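Local coordinates for protein galactose-1-phosphate uridylyltransferase (Pyrobaculum aerophilum str. IM2, PDB 6K9Z) that probably transfers uridylyl groups between UDP-glucose and hexose 1-phosphates in galactose metabolism, and binds zinc, iron and UDP, at residues Met272-Pro275 / Leu279-Ala282. The protein carries 1 engineered substitution. Sequence-based numbering, arbitrary orientation.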
loop_
_atom_site.group_PDB
_atom_site.type_symbol
_atom_site.label_atom_id
_atom_site.label_comp_id
_atom_site.label_asym_id
_atom_site.label_seq_id
_atom_site.Cartn_x
_atom_site.Cartn_y
_atom_site.Cartn_z
ATOM N N MET A 272 13.274 -1.856 -0.596
ATOM C CA MET A 272 12.545 -0.754 -1.276
ATOM C C MET A 272 13.467 0.011 -2.230
ATOM O O MET A 272 13.033 1.012 -2.769
ATOM C CB MET A 272 11.839 0.165 -0.277
ATOM C CG MET A 272 10.783 -0.566 0.546
ATOM S SD MET A 272 9.486 -1.228 -0.568
ATOM C CE MET A 272 8.578 0.276 -0.866
ATOM N N TYR A 273 14.684 -0.458 -2.513
ATOM C CA TYR A 273 15.518 0.137 -3.594
ATOM C C TYR A 273 15.303 -0.668 -4.877
ATOM O O TYR A 273 15.349 -1.878 -4.831
ATOM C CB TYR A 273 17.002 0.158 -3.250
ATOM C CG TYR A 273 17.471 1.229 -2.292
ATOM C CD1 TYR A 273 16.696 2.328 -1.962
ATOM C CD2 TYR A 273 18.758 1.196 -1.800
ATOM C CE1 TYR A 273 17.172 3.325 -1.115
ATOM C CE2 TYR A 273 19.257 2.176 -0.958
ATOM C CZ TYR A 273 18.462 3.242 -0.608
ATOM O OH TYR A 273 18.934 4.227 0.202
ATOM N N ARG A 274 15.224 0.075 -6.039
ATOM C CA ARG A 274 15.272 -0.616 -7.350
ATOM C C ARG A 274 16.700 -1.184 -7.503
ATOM O O ARG A 274 17.641 -0.779 -6.775
ATOM C CB ARG A 274 14.898 0.321 -8.514
ATOM C CG ARG A 274 13.445 0.783 -8.511
ATOM C CD ARG A 274 13.148 1.747 -9.659
ATOM N NE ARG A 274 11.736 2.148 -9.635
ATOM C CZ ARG A 274 11.190 3.116 -8.887
ATOM N NH1 ARG A 274 11.924 3.814 -8.029
ATOM N NH2 ARG A 274 9.889 3.371 -8.991
ATOM N N PRO A 275 17.071 -2.018 -8.444
ATOM C CA PRO A 275 18.437 -2.468 -8.722
ATOM C C PRO A 275 19.417 -1.310 -8.971
ATOM O O PRO A 275 20.576 -1.463 -8.638
ATOM C CB PRO A 275 18.254 -3.378 -9.948
ATOM C CG PRO A 275 16.892 -3.962 -9.749
ATOM C CD PRO A 275 16.077 -2.777 -9.242
ATOM N N LEU A 279 15.078 4.782 -4.703
ATOM C CA LEU A 279 14.031 4.429 -3.712
ATOM C C LEU A 279 12.691 4.266 -4.441
ATOM O O LEU A 279 12.389 5.091 -5.315
ATOM C CB LEU A 279 13.954 5.544 -2.668
ATOM C CG LEU A 279 12.910 5.351 -1.571
ATOM C CD1 LEU A 279 13.147 4.053 -0.819
ATOM C CD2 LEU A 279 12.913 6.530 -0.611
ATOM N N LYS A 280 11.916 3.248 -4.066
ATOM C CA LYS A 280 10.582 3.004 -4.671
ATOM C C LYS A 280 9.528 3.485 -3.671
ATOM O O LYS A 280 9.667 3.170 -2.480
ATOM C CB LYS A 280 10.391 1.518 -4.990
ATOM C CG LYS A 280 8.979 1.112 -5.388
ATOM C CD LYS A 280 8.632 1.476 -6.814
ATOM C CE LYS A 280 7.364 0.819 -7.315
ATOM N NZ LYS A 280 7.604 0.025 -8.543
ATOM N N HIS A 281 8.545 4.251 -4.144
ATOM C CA HIS A 281 7.474 4.783 -3.263
ATOM C C HIS A 281 6.125 4.187 -3.668
ATOM O O HIS A 281 5.852 4.133 -4.872
ATOM C CB HIS A 281 7.379 6.309 -3.390
ATOM C CG HIS A 281 8.544 7.059 -2.840
ATOM N ND1 HIS A 281 9.624 7.413 -3.617
ATOM C CD2 HIS A 281 8.788 7.552 -1.608
ATOM C CE1 HIS A 281 10.492 8.077 -2.885
ATOM N NE2 HIS A 281 10.002 8.174 -1.649
ATOM N N ALA A 282 5.338 3.720 -2.701
ATOM C CA ALA A 282 3.987 3.239 -3.052
ATOM C C ALA A 282 3.197 4.507 -3.399
ATOM O O ALA A 282 3.137 5.405 -2.543
ATOM C CB ALA A 282 3.375 2.520 -1.879
HETATM O O HOH W 1 8.688 5.322 -6.886
#
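Arg274 reaches across the loop at about a right angle to Lys280, its chain extended from CG to NE (chi2 178°, chi3 179°), which brings the guanidinium up against the opposite backbone. Lys280 CD lies over one face of that flat group, 3.1 Å from Arg274 NH2, while at the edge Arg274 NH1 gives a weak, bent hydrogen bond to Leu279 O. Also at the edge and in plane, a water accepts from Arg274 NH2 and from His281 N. A long arginine suits this place because one planar head serves both carbonyl and water; an alanine here would probably leave Leu279 O without this donor and the water with one partner fewer. The Arg274 side chain lies about 4 Å from a bound UDP. Lysine offers methylenes to the guanidinium while NZ bonds weakly to Thr293 O. Lys280 N donates to Met272 O at 2.8 Å, and the bent, flexible methionine chain brings CE 3.5 Å from Lys280 O. Branched Leu279, its CG swung away from the amide nitrogen (chi1 179°), places CD1 4.1 Å from both Met272 CB and Tyr273 CE1. Tyrosine gives this leucine an apolar ring, crossing it obliquely, and sends its hydroxyl to Glu131. Tyr273 and Leu279 form a single beta bridge, closing the loop between strand 266-271 and helix 284-289, where Lys280 touches Glu286 and Ala282 packs on Leu287 and on Leu287 of the second subunit.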